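Local coordinates for uncharacterized conserved protein (Idiomarina loihiensis, PDB 2QSD) that is of unknown function, a conserved bacterial protein of the DUF1543 family with a mixed alpha and beta structure rich in antiparallel sheet, at residues H64-S75 with H155-Q166. Sequence-based numbering, arbitrary orientation.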
# COMPACT_ATOMS: atom_id res chain seq x y z
N HIS A 64 23.65 -3.26 -5.83
CA HIS A 64 24.86 -3.80 -6.48
C HIS A 64 25.39 -5.08 -5.83
O HIS A 64 26.11 -5.86 -6.48
CB HIS A 64 25.97 -2.75 -6.58
CG HIS A 64 26.22 -1.99 -5.32
ND1 HIS A 64 26.87 -2.54 -4.23
CD2 HIS A 64 25.92 -0.72 -4.97
CE1 HIS A 64 26.95 -1.65 -3.26
NE2 HIS A 64 26.38 -0.53 -3.68
N HIS A 65 25.04 -5.31 -4.57
CA HIS A 65 25.46 -6.50 -3.85
C HIS A 65 24.35 -7.04 -2.97
O HIS A 65 23.66 -6.26 -2.31
CB HIS A 65 26.69 -6.20 -2.99
CG HIS A 65 27.97 -6.16 -3.76
ND1 HIS A 65 28.47 -5.00 -4.32
CD2 HIS A 65 28.86 -7.13 -4.05
CE1 HIS A 65 29.61 -5.27 -4.94
NE2 HIS A 65 29.87 -6.56 -4.79
N VAL A 66 24.18 -8.36 -3.00
CA VAL A 66 23.24 -9.08 -2.12
C VAL A 66 23.90 -10.36 -1.60
O VAL A 66 24.34 -11.20 -2.39
CB VAL A 66 21.90 -9.45 -2.84
CG1 VAL A 66 20.98 -10.25 -1.91
CG2 VAL A 66 21.16 -8.22 -3.34
N ASP A 67 23.97 -10.50 -0.27
CA ASP A 67 24.49 -11.71 0.41
C ASP A 67 25.88 -12.17 -0.06
O ASP A 67 26.13 -13.37 -0.21
CB ASP A 67 23.48 -12.87 0.33
CG ASP A 67 22.17 -12.57 1.03
OD1 ASP A 67 22.14 -11.74 1.97
OD2 ASP A 67 21.15 -13.19 0.64
N GLY A 68 26.77 -11.22 -0.32
CA GLY A 68 28.11 -11.53 -0.78
C GLY A 68 28.28 -11.64 -2.28
O GLY A 68 29.39 -11.84 -2.77
N TYR A 69 27.17 -11.50 -3.02
CA TYR A 69 27.19 -11.60 -4.48
C TYR A 69 27.10 -10.23 -5.13
O TYR A 69 26.29 -9.40 -4.72
CB TYR A 69 26.05 -12.49 -4.99
CG TYR A 69 26.19 -13.96 -4.65
CD1 TYR A 69 26.72 -14.86 -5.58
CD2 TYR A 69 25.77 -14.46 -3.42
CE1 TYR A 69 26.85 -16.22 -5.27
CE2 TYR A 69 25.90 -15.81 -3.10
CZ TYR A 69 26.43 -16.68 -4.03
OH TYR A 69 26.54 -18.02 -3.72
N ARG A 70 27.92 -10.01 -6.15
CA ARG A 70 27.89 -8.82 -6.99
C ARG A 70 26.92 -9.03 -8.16
O ARG A 70 26.90 -10.10 -8.76
CB ARG A 70 29.30 -8.54 -7.51
CG ARG A 70 29.44 -7.32 -8.41
CD ARG A 70 30.90 -7.01 -8.66
NE ARG A 70 31.08 -6.05 -9.73
CZ ARG A 70 32.26 -5.56 -10.12
NH1 ARG A 70 32.32 -4.69 -11.11
NH2 ARG A 70 33.38 -5.94 -9.51
N ILE A 71 26.14 -8.00 -8.46
CA ILE A 71 25.13 -8.06 -9.51
C ILE A 71 25.71 -7.54 -10.81
O ILE A 71 26.24 -6.43 -10.87
CB ILE A 71 23.87 -7.26 -9.11
CG1 ILE A 71 23.24 -7.87 -7.85
CG2 ILE A 71 22.85 -7.23 -10.25
CD1 ILE A 71 22.32 -6.94 -7.10
N HIS A 72 25.64 -8.37 -11.85
CA HIS A 72 26.06 -7.96 -13.19
C HIS A 72 24.86 -7.89 -14.11
O HIS A 72 23.93 -8.69 -13.98
CB HIS A 72 27.08 -8.95 -13.76
CG HIS A 72 28.39 -8.94 -13.04
ND1 HIS A 72 29.36 -7.99 -13.27
CD2 HIS A 72 28.89 -9.77 -12.09
CE1 HIS A 72 30.40 -8.24 -12.49
NE2 HIS A 72 30.14 -9.31 -11.76
N LEU A 73 24.89 -6.94 -15.03
CA LEU A 73 23.82 -6.76 -16.00
C LEU A 73 24.35 -6.89 -17.42
O LEU A 73 25.28 -6.19 -17.81
CB LEU A 73 23.13 -5.41 -15.81
CG LEU A 73 22.53 -5.13 -14.43
CD1 LEU A 73 22.16 -3.65 -14.30
CD2 LEU A 73 21.33 -6.03 -14.13
N THR A 74 23.75 -7.81 -18.18
CA THR A 74 24.18 -8.09 -19.56
C THR A 74 23.00 -8.17 -20.53
O THR A 74 21.88 -8.50 -20.13
CB THR A 74 25.00 -9.40 -19.65
OG1 THR A 74 24.38 -10.41 -18.84
CG2 THR A 74 26.44 -9.19 -19.20
N SER A 75 23.27 -7.86 -21.79
CA SER A 75 22.27 -7.97 -22.86
C SER A 75 21.99 -9.43 -23.24
O SER A 75 20.86 -9.77 -23.60
CB SER A 75 22.70 -7.19 -24.10
OG SER A 75 22.63 -5.80 -23.87
N HIS A 155 17.54 -6.75 -19.69
CA HIS A 155 18.87 -7.03 -19.17
C HIS A 155 18.82 -8.23 -18.25
O HIS A 155 17.93 -8.34 -17.40
CB HIS A 155 19.44 -5.82 -18.43
CG HIS A 155 19.83 -4.69 -19.33
ND1 HIS A 155 18.96 -3.69 -19.68
CD2 HIS A 155 21.01 -4.40 -19.93
CE1 HIS A 155 19.59 -2.83 -20.47
NE2 HIS A 155 20.83 -3.24 -20.63
N TYR A 156 19.76 -9.15 -18.45
CA TYR A 156 19.85 -10.34 -17.62
C TYR A 156 20.67 -10.08 -16.36
O TYR A 156 21.68 -9.38 -16.40
CB TYR A 156 20.43 -11.51 -18.42
CG TYR A 156 19.49 -12.04 -19.48
CD1 TYR A 156 18.53 -13.00 -19.18
CD2 TYR A 156 19.56 -11.57 -20.80
CE1 TYR A 156 17.66 -13.48 -20.16
CE2 TYR A 156 18.70 -12.04 -21.78
CZ TYR A 156 17.75 -13.00 -21.45
OH TYR A 156 16.90 -13.49 -22.41
N VAL A 157 20.21 -10.63 -15.24
CA VAL A 157 20.89 -10.48 -13.96
C VAL A 157 21.74 -11.73 -13.69
O VAL A 157 21.21 -12.84 -13.58
CB VAL A 157 19.88 -10.28 -12.81
CG1 VAL A 157 20.59 -10.25 -11.45
CG2 VAL A 157 19.08 -9.00 -13.02
N THR A 158 23.05 -11.54 -13.60
CA THR A 158 23.95 -12.62 -13.21
C THR A 158 24.70 -12.25 -11.94
O THR A 158 24.97 -11.07 -11.69
CB THR A 158 24.95 -13.00 -14.33
OG1 THR A 158 25.66 -11.84 -14.77
CG2 THR A 158 24.22 -13.62 -15.52
N LEU A 159 25.04 -13.26 -11.15
CA LEU A 159 25.66 -13.05 -9.84
C LEU A 159 27.08 -13.59 -9.77
O LEU A 159 27.40 -14.61 -10.38
CB LEU A 159 24.79 -13.69 -8.75
CG LEU A 159 23.34 -13.19 -8.69
CD1 LEU A 159 22.53 -14.01 -7.72
CD2 LEU A 159 23.27 -11.71 -8.31
N GLU A 160 27.94 -12.87 -9.04
CA GLU A 160 29.33 -13.26 -8.82
C GLU A 160 29.70 -13.04 -7.35
O GLU A 160 29.65 -11.92 -6.86
CB GLU A 160 30.25 -12.42 -9.72
CG GLU A 160 31.74 -12.70 -9.54
CD GLU A 160 32.62 -11.48 -9.80
OE1 GLU A 160 33.85 -11.60 -9.67
OE2 GLU A 160 32.08 -10.40 -10.13
N PHE A 161 30.08 -14.11 -6.66
CA PHE A 161 30.50 -14.02 -5.26
C PHE A 161 31.82 -13.24 -5.11
O PHE A 161 32.83 -13.61 -5.69
CB PHE A 161 30.63 -15.41 -4.65
CG PHE A 161 30.97 -15.40 -3.18
CD1 PHE A 161 29.98 -15.25 -2.22
CD2 PHE A 161 32.29 -15.55 -2.75
CE1 PHE A 161 30.28 -15.24 -0.85
CE2 PHE A 161 32.61 -15.54 -1.39
CZ PHE A 161 31.60 -15.38 -0.44
N ASP A 162 31.78 -12.16 -4.33
CA ASP A 162 32.99 -11.41 -3.98
C ASP A 162 33.09 -11.06 -2.49
O ASP A 162 34.06 -10.43 -2.06
CB ASP A 162 33.17 -10.16 -4.86
CG ASP A 162 32.07 -9.12 -4.67
OD1 ASP A 162 31.19 -9.27 -3.79
OD2 ASP A 162 32.08 -8.12 -5.42
N GLY A 163 32.08 -11.44 -1.71
CA GLY A 163 32.07 -11.19 -0.27
C GLY A 163 31.60 -9.82 0.21
O GLY A 163 31.46 -9.61 1.42
N GLU A 164 31.37 -8.88 -0.71
CA GLU A 164 30.90 -7.55 -0.34
C GLU A 164 29.45 -7.56 0.12
O GLU A 164 28.61 -8.26 -0.44
CB GLU A 164 31.06 -6.57 -1.50
CG GLU A 164 32.39 -5.85 -1.58
CD GLU A 164 32.35 -4.66 -2.54
OE1 GLU A 164 31.47 -3.78 -2.37
OE2 GLU A 164 33.19 -4.62 -3.46
N GLN A 165 29.17 -6.77 1.15
CA GLN A 165 27.82 -6.62 1.66
C GLN A 165 27.27 -5.24 1.29
O GLN A 165 28.04 -4.32 0.99
CB GLN A 165 27.79 -6.83 3.18
CG GLN A 165 28.20 -8.23 3.65
CD GLN A 165 27.18 -9.31 3.33
OE1 GLN A 165 27.50 -10.30 2.68
NE2 GLN A 165 25.95 -9.13 3.79
N GLN A 166 25.95 -5.13 1.28
CA GLN A 166 25.28 -3.86 1.05
C GLN A 166 23.99 -3.84 1.86
O GLN A 166 23.15 -4.72 1.70
CB GLN A 166 25.00 -3.64 -0.44
CG GLN A 166 24.15 -2.40 -0.73
CD GLN A 166 23.72 -2.25 -2.19
OE1 GLN A 166 23.97 -3.10 -3.04
NE2 GLN A 166 23.07 -1.13 -2.47
O HOH W 1 33.92 -7.94 -7.39
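Arg70, His72 and Thr74 pair with Glu160, Thr158 and Tyr156 through backbone hydrogen bonds running both ways, joining strands 69-74 and 155-161 as antiparallel neighbours whose axes run at 148°. Where this two-way bonding stops, two amides grip one carbonyl: Gly68 O takes Asp162 N and Gly163 N, each at 2.9 Å.

Two histidines meet carboxylates. His65 NE2 donates to the syn lone pair of Asp162 OD2 at 2.8 Å, ring and carboxylate nearly coplanar, while Glu164 CB lies over the ring face in a CH-pi contact. OD2 also reaches Arg70 NH2 through a water, and OD1 accepts from Glu164 N, above the carboxylate plane, in an Asx turn; Asp162 thus organises the loop. His72 NE2 hydrogen-bonds Glu160 OE2 (2.8 Å) on its anti side, somewhat out of plane.

Gln166, extended with CG anti to the backbone N (chi1 173°), brings OE1 to His64 N (2.8 Å) and His65 N (2.9 Å); its amide stacks on the His64 ring, and NE2 bonds His62 O.

On the apolar face, the edge of Phe161 meets the face of Tyr69 in a T-shaped stack (centroids 5.6 Å apart), and Ile71 packs on Val157 and Leu159, which also touch Leu86 of strand 85-90. Distant in sequence, 69-74 and 155-161 form the centre of a four-stranded antiparallel sheet (order 65-66, 69-74, 155-161, 151-152), edged by the type I' hairpin Val66-Tyr69.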